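Local coordinates for protein putative dienelactone hydrolase (Klebsiella pneumoniae subsp. pneumoniae MGH 78578, PDB 3F67) that is probably an alpha/beta hydrolase of the dienelactone hydrolase family, thought to act on ester bonds, at residues Val205-Asn215 / His223-Arg233. Sequence-based numbering, arbitrary orientation.
Sequences VVYPEADHAFN and HEESAKDGWQR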
ATOM      1  N   VAL A 205      -7.268  13.314   2.055  1.00 15.59           N
ATOM      2  CA  VAL A 205      -6.620  14.622   2.073  1.00 16.53           C
ATOM      3  C   VAL A 205      -6.107  14.875   0.670  1.00 15.52           C
ATOM      4  O   VAL A 205      -5.406  14.023   0.107  1.00 16.12           O
ATOM      5  CB  VAL A 205      -5.469  14.606   3.087  1.00 15.99           C
ATOM      6  CG1 VAL A 205      -4.592  15.924   2.975  1.00 17.71           C
ATOM      7  CG2 VAL A 205      -6.046  14.388   4.529  1.00 17.52           C
ATOM      8  N   VAL A 206      -6.480  16.038   0.090  1.00 15.66           N
ATOM      9  CA  VAL A 206      -6.060  16.386  -1.257  1.00 15.83           C
ATOM     10  C   VAL A 206      -5.051  17.539  -1.217  1.00 15.80           C
ATOM     11  O   VAL A 206      -5.345  18.612  -0.658  1.00 15.63           O
ATOM     12  CB  VAL A 206      -7.256  16.814  -2.109  1.00 16.08           C
ATOM     13  CG1 VAL A 206      -6.773  17.138  -3.520  1.00 17.83           C
ATOM     14  CG2 VAL A 206      -8.283  15.674  -2.153  1.00 17.22           C
ATOM     15  N   TYR A 207      -3.862  17.297  -1.751  1.00 15.76           N
ATOM     16  CA  TYR A 207      -2.773  18.287  -1.763  1.00 16.16           C
ATOM     17  C   TYR A 207      -2.868  19.157  -3.017  1.00 16.53           C
ATOM     18  O   TYR A 207      -2.671  18.660  -4.127  1.00 17.68           O
ATOM     19  CB  TYR A 207      -1.410  17.580  -1.714  1.00 16.67           C
ATOM     20  CG  TYR A 207      -1.176  16.967  -0.353  1.00 16.35           C
ATOM     21  CD1 TYR A 207      -0.604  17.728   0.681  1.00 16.88           C
ATOM     22  CD2 TYR A 207      -1.573  15.650  -0.085  1.00 16.89           C
ATOM     23  CE1 TYR A 207      -0.438  17.184   1.982  1.00 16.37           C
ATOM     24  CE2 TYR A 207      -1.409  15.105   1.197  1.00 16.37           C
ATOM     25  CZ  TYR A 207      -0.823  15.870   2.197  1.00 14.99           C
ATOM     26  OH  TYR A 207      -0.644  15.355   3.452  1.00 16.32           O
ATOM     27  N   PRO A 208      -3.146  20.463  -2.842  1.00 17.50           N
ATOM     28  CA  PRO A 208      -3.356  21.352  -4.004  1.00 18.89           C
ATOM     29  C   PRO A 208      -2.211  21.367  -5.022  1.00 19.89           C
ATOM     30  O   PRO A 208      -2.453  21.546  -6.213  1.00 20.52           O
ATOM     31  CB  PRO A 208      -3.520  22.761  -3.387  1.00 19.77           C
ATOM     32  CG  PRO A 208      -3.823  22.579  -1.971  1.00 19.47           C
ATOM     33  CD  PRO A 208      -3.330  21.152  -1.553  1.00 17.45           C
ATOM     34  N   GLU A 209      -0.972  21.218  -4.568  1.00 18.67           N
ATOM     35  CA  GLU A 209       0.147  21.428  -5.479  1.00 19.70           C
ATOM     36  C   GLU A 209       0.720  20.130  -6.043  1.00 19.47           C
ATOM     37  O   GLU A 209       1.648  20.166  -6.843  1.00 19.45           O
ATOM     38  CB  GLU A 209       1.259  22.189  -4.742  1.00 21.09           C
ATOM     39  CG  GLU A 209       0.811  23.560  -4.243  1.00 23.58           C
ATOM     40  CD  GLU A 209       0.214  24.394  -5.364  1.00 28.31           C
ATOM     41  OE1 GLU A 209       0.749  24.353  -6.503  1.00 31.58           O
ATOM     42  OE2 GLU A 209      -0.819  25.064  -5.121  1.00 31.86           O
ATOM     43  N   ALA A 210       0.179  18.995  -5.624  1.00 17.73           N
ATOM     44  CA  ALA A 210       0.826  17.711  -5.901  1.00 17.88           C
ATOM     45  C   ALA A 210       0.219  16.977  -7.080  1.00 17.80           C
ATOM     46  O   ALA A 210      -0.987  16.978  -7.260  1.00 17.85           O
ATOM     47  CB  ALA A 210       0.717  16.805  -4.657  1.00 17.11           C
ATOM     48  N   ASP A 211       1.064  16.276  -7.820  1.00 19.03           N
ATOM     49  CA  ASP A 211       0.623  15.399  -8.906  1.00 19.36           C
ATOM     50  C   ASP A 211       0.533  13.982  -8.359  1.00 20.17           C
ATOM     51  O   ASP A 211       0.688  13.754  -7.125  1.00 19.67           O
ATOM     52  CB  ASP A 211       1.694  15.455 -10.006  1.00 20.61           C
ATOM     53  CG  ASP A 211       1.186  15.049 -11.382  1.00 23.54           C
ATOM     54  OD1 ASP A 211       0.173  14.322 -11.523  1.00 21.80           O
ATOM     55  OD2 ASP A 211       1.858  15.486 -12.349  1.00 27.60           O
ATOM     56  N   HIS A 212       0.290  13.017  -9.251  1.00 19.09           N
ATOM     57  CA  HIS A 212       0.430  11.596  -8.917  1.00 19.03           C
ATOM     58  C   HIS A 212       1.858  11.322  -8.457  1.00 18.48           C
ATOM     59  O   HIS A 212       2.789  12.013  -8.878  1.00 18.45           O
ATOM     60  CB  HIS A 212       0.132  10.726 -10.170  1.00 19.79           C
ATOM     61  CG  HIS A 212      -0.122   9.279  -9.846  1.00 20.91           C
ATOM     62  ND1 HIS A 212      -1.318   8.825  -9.312  1.00 21.60           N
ATOM     63  CD2 HIS A 212       0.679   8.191  -9.953  1.00 22.06           C
ATOM     64  CE1 HIS A 212      -1.251   7.515  -9.138  1.00 20.14           C
ATOM     65  NE2 HIS A 212      -0.046   7.107  -9.506  1.00 22.41           N
ATOM     66  N   ALA A 213       2.033  10.347  -7.556  1.00 17.78           N
ATOM     67  CA  ALA A 213       3.377   9.879  -7.168  1.00 17.51           C
ATOM     68  C   ALA A 213       4.220  11.000  -6.538  1.00 16.76           C
ATOM     69  O   ALA A 213       5.447  11.095  -6.722  1.00 18.15           O
ATOM     70  CB  ALA A 213       4.122   9.225  -8.365  1.00 17.17           C
ATOM     71  N   PHE A 214       3.559  11.818  -5.741  1.00 16.44           N
ATOM     72  CA  PHE A 214       4.271  12.967  -5.161  1.00 14.93           C
ATOM     73  C   PHE A 214       5.231  12.610  -4.026  1.00 15.13           C
ATOM     74  O   PHE A 214       6.024  13.440  -3.598  1.00 14.17           O
ATOM     75  CB  PHE A 214       3.285  14.089  -4.752  1.00 14.80           C
ATOM     76  CG  PHE A 214       2.364  13.732  -3.604  1.00 13.34           C
ATOM     77  CD1 PHE A 214       2.832  13.771  -2.264  1.00 14.45           C
ATOM     78  CD2 PHE A 214       1.020  13.424  -3.842  1.00 15.10           C
ATOM     79  CE1 PHE A 214       1.951  13.478  -1.210  1.00 14.76           C
ATOM     80  CE2 PHE A 214       0.127  13.123  -2.773  1.00 13.53           C
ATOM     81  CZ  PHE A 214       0.605  13.155  -1.470  1.00 13.43           C
ATOM     82  N   ASN A 215       5.127  11.385  -3.508  1.00 14.72           N
ATOM     83  CA  ASN A 215       6.096  10.919  -2.544  1.00 14.51           C
ATOM     84  C   ASN A 215       7.317  10.234  -3.150  1.00 15.79           C
ATOM     85  O   ASN A 215       8.235   9.838  -2.421  1.00 16.22           O
ATOM     86  CB  ASN A 215       5.383   9.944  -1.591  1.00 13.04           C
ATOM     87  CG  ASN A 215       6.181   9.674  -0.335  1.00 13.11           C
ATOM     88  OD1 ASN A 215       6.545  10.607   0.409  1.00 14.53           O
ATOM     89  ND2 ASN A 215       6.486   8.390  -0.087  1.00 14.53           N
ATOM     90  N   HIS A 223       6.818  15.996  -4.811  1.00 15.82           N
ATOM     91  CA  HIS A 223       6.507  17.332  -4.287  1.00 15.30           C
ATOM     92  C   HIS A 223       6.856  17.316  -2.805  1.00 14.76           C
ATOM     93  O   HIS A 223       6.094  16.793  -1.978  1.00 13.54           O
ATOM     94  CB  HIS A 223       5.038  17.713  -4.480  1.00 14.74           C
ATOM     95  CG  HIS A 223       4.769  19.161  -4.192  1.00 17.95           C
ATOM     96  ND1 HIS A 223       4.197  19.600  -3.014  1.00 18.35           N
ATOM     97  CD2 HIS A 223       5.069  20.279  -4.901  1.00 18.30           C
ATOM     98  CE1 HIS A 223       4.125  20.925  -3.028  1.00 19.59           C
ATOM     99  NE2 HIS A 223       4.664  21.359  -4.157  1.00 19.20           N
ATOM    100  N   GLU A 224       7.998  17.902  -2.468  1.00 14.79           N
ATOM    101  CA  GLU A 224       8.576  17.722  -1.130  1.00 15.09           C
ATOM    102  C   GLU A 224       7.628  18.109   0.017  1.00 15.06           C
ATOM    103  O   GLU A 224       7.482  17.366   0.990  1.00 15.42           O
ATOM    104  CB  GLU A 224       9.880  18.528  -1.020  1.00 16.69           C
ATOM    105  CG  GLU A 224      10.625  18.267   0.293  1.00 17.92           C
ATOM    106  CD  GLU A 224      11.905  19.120   0.414  1.00 27.72           C
ATOM    107  OE1 GLU A 224      12.010  20.173  -0.235  1.00 30.73           O
ATOM    108  OE2 GLU A 224      12.809  18.737   1.177  1.00 32.78           O
ATOM    109  N   GLU A 225       7.025  19.288  -0.074  1.00 14.15           N
ATOM    110  CA  GLU A 225       6.170  19.770   1.018  1.00 15.54           C
ATOM    111  C   GLU A 225       4.975  18.827   1.252  1.00 15.01           C
ATOM    112  O   GLU A 225       4.651  18.480   2.415  1.00 14.07           O
ATOM    113  CB  GLU A 225       5.713  21.204   0.728  1.00 16.84           C
ATOM    114  CG  GLU A 225       4.599  21.693   1.644  1.00 23.99           C
ATOM    115  CD  GLU A 225       3.983  23.010   1.182  1.00 32.46           C
ATOM    116  OE1 GLU A 225       4.087  23.984   1.946  1.00 35.15           O
ATOM    117  OE2 GLU A 225       3.377  23.072   0.070  1.00 35.84           O
ATOM    118  N   SER A 226       4.343  18.374   0.157  1.00 14.27           N
ATOM    119  CA  SER A 226       3.246  17.416   0.278  1.00 13.87           C
ATOM    120  C   SER A 226       3.699  16.052   0.751  1.00 13.63           C
ATOM    121  O   SER A 226       3.002  15.429   1.548  1.00 15.20           O
ATOM    122  CB  SER A 226       2.525  17.193  -1.054  1.00 14.29           C
ATOM    123  OG  SER A 226       2.146  18.437  -1.590  1.00 14.33           O
ATOM    124  N   ALA A 227       4.826  15.563   0.231  1.00 14.05           N
ATOM    125  CA  ALA A 227       5.350  14.266   0.647  1.00 13.98           C
ATOM    126  C   ALA A 227       5.648  14.244   2.147  1.00 14.33           C
ATOM    127  O   ALA A 227       5.281  13.289   2.822  1.00 15.06           O
ATOM    128  CB  ALA A 227       6.590  13.925  -0.133  1.00 14.82           C
ATOM    129  N   LYS A 228       6.271  15.295   2.647  1.00 14.88           N
ATOM    130  CA  LYS A 228       6.629  15.335   4.066  1.00 15.65           C
ATOM    131  C   LYS A 228       5.395  15.464   4.947  1.00 15.20           C
ATOM    132  O   LYS A 228       5.308  14.796   5.976  1.00 16.20           O
ATOM    133  CB  LYS A 228       7.571  16.493   4.350  1.00 16.71           C
ATOM    134  CG  LYS A 228       8.966  16.250   3.786  1.00 20.56           C
ATOM    135  CD  LYS A 228       9.884  17.225   4.481  1.00 28.88           C
ATOM    136  CE  LYS A 228      10.886  17.786   3.568  1.00 33.90           C
ATOM    137  NZ  LYS A 228      12.113  16.935   3.561  1.00 38.44           N
ATOM    138  N   ASP A 229       4.441  16.302   4.530  1.00 14.98           N
ATOM    139  CA  ASP A 229       3.177  16.392   5.271  1.00 14.88           C
ATOM    140  C   ASP A 229       2.444  15.050   5.268  1.00 15.05           C
ATOM    141  O   ASP A 229       1.930  14.603   6.301  1.00 14.73           O
ATOM    142  CB  ASP A 229       2.287  17.503   4.696  1.00 14.46           C
ATOM    143  CG  ASP A 229       1.029  17.711   5.521  1.00 18.52           C
ATOM    144  OD1 ASP A 229       1.128  18.434   6.525  1.00 20.88           O
ATOM    145  OD2 ASP A 229      -0.037  17.131   5.211  1.00 17.05           O
ATOM    146  N   GLY A 230       2.370  14.410   4.099  1.00 13.72           N
ATOM    147  CA  GLY A 230       1.680  13.094   3.993  1.00 14.14           C
ATOM    148  C   GLY A 230       2.326  12.043   4.869  1.00 13.84           C
ATOM    149  O   GLY A 230       1.634  11.258   5.564  1.00 14.02           O
ATOM    150  N   TRP A 231       3.657  12.045   4.897  1.00 13.65           N
ATOM    151  CA  TRP A 231       4.376  11.073   5.724  1.00 14.30           C
ATOM    152  C   TRP A 231       4.018  11.292   7.214  1.00 14.35           C
ATOM    153  O   TRP A 231       3.772  10.330   7.949  1.00 13.21           O
ATOM    154  CB  TRP A 231       5.884  11.233   5.535  1.00 14.74           C
ATOM    155  CG  TRP A 231       6.685  10.051   6.061  1.00 14.58           C
ATOM    156  CD1 TRP A 231       7.458  10.017   7.180  1.00 16.06           C
ATOM    157  CD2 TRP A 231       6.827   8.763   5.423  1.00 16.16           C
ATOM    158  NE1 TRP A 231       8.033   8.749   7.316  1.00 16.05           N
ATOM    159  CE2 TRP A 231       7.675   7.977   6.251  1.00 17.54           C
ATOM    160  CE3 TRP A 231       6.300   8.199   4.247  1.00 16.81           C
ATOM    161  CZ2 TRP A 231       8.029   6.653   5.938  1.00 17.80           C
ATOM    162  CZ3 TRP A 231       6.627   6.873   3.935  1.00 17.58           C
ATOM    163  CH2 TRP A 231       7.501   6.118   4.782  1.00 17.79           C
ATOM    164  N   GLN A 232       3.918  12.564   7.632  1.00 13.88           N
ATOM    165  CA  GLN A 232       3.578  12.825   9.038  1.00 14.34           C
ATOM    166  C   GLN A 232       2.119  12.455   9.304  1.00 13.51           C
ATOM    167  O   GLN A 232       1.825  11.903  10.380  1.00 13.34           O
ATOM    168  CB  GLN A 232       3.843  14.292   9.400  1.00 15.06           C
ATOM    169  CG  GLN A 232       5.375  14.648   9.402  1.00 16.85           C
ATOM    170  CD  GLN A 232       6.214  13.658  10.263  1.00 22.57           C
ATOM    171  OE1 GLN A 232       7.222  13.056   9.793  1.00 22.93           O
ATOM    172  NE2 GLN A 232       5.759  13.433  11.510  1.00 20.87           N
ATOM    173  N   ARG A 233       1.246  12.677   8.326  1.00 13.45           N
ATOM    174  CA  ARG A 233      -0.200  12.290   8.506  1.00 12.38           C
ATOM    175  C   ARG A 233      -0.323  10.781   8.583  1.00 13.35           C
ATOM    176  O   ARG A 233      -1.127  10.268   9.344  1.00 12.58           O
ATOM    177  CB  ARG A 233      -1.092  12.813   7.362  1.00 13.42           C
ATOM    178  CG  ARG A 233      -1.360  14.349   7.440  1.00 13.25           C
ATOM    179  CD  ARG A 233      -2.272  14.799   6.305  1.00 13.66           C
ATOM    180  NE  ARG A 233      -2.462  16.254   6.441  1.00 15.93           N
ATOM    181  CZ  ARG A 233      -3.428  16.836   7.142  1.00 18.17           C
ATOM    182  NH1 ARG A 233      -4.363  16.103   7.742  1.00 18.52           N
ATOM    183  NH2 ARG A 233      -3.498  18.184   7.166  1.00 17.37           N
TER
HETATM  184  O   HOH W   1       0.089  20.723  -2.018  1.00 25.57           O
HETATM  185  O   HOH W   2       7.975  11.277   2.638  1.00 20.34           O
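His223, the N-cap of the C-terminal helix, donates its backbone N-H to Phe214 O, with N and O 2.9 Å apart, in the carbonyl plane and nearly straight. This is the end of the alpha/beta-hydrolase fold: edge strand 202-207, the loop bearing His212 of a probable Cys123-His212-Asp180 triad, then helix 224-238; residues 224-233 of that helix run back against 205-207 at 162°. The His223 imidazole packs against the turn at 207-210, with Glu209 O above one ring face and Glu209 CB 3.6 Å from His223 NE2; its ND1 shares a hydrogen bond with Ser226 OG and weakly caps Ser226 N. Ser226 CB touches both rings, 3.6 Å from each of Tyr207 CD1 and Phe214 CD1, while its OG reaches Glu209 N through a water. Ala227 CB lies against Phe214 O and Asn215 OD1. The Phe214 ring also meets Tyr146 edge-to-face. Asp229, with CG anti to its backbone N (chi1 -175°), brings its carboxylate to the hydroxyl end of Tyr207, the two planes 70° apart. Gly230 N lies 3.2 Å from Tyr207 OH, but the angle is too poor for a hydrogen bond. Arg233, one turn on, reaches out extended and lays a guanidinium face over Val205 CG1. Asp229 OD2 thus takes two donors: Tyr207 OH on its anti lone pair at 2.6 Å, and Arg233 NE on its syn lone pair at 2.9 Å.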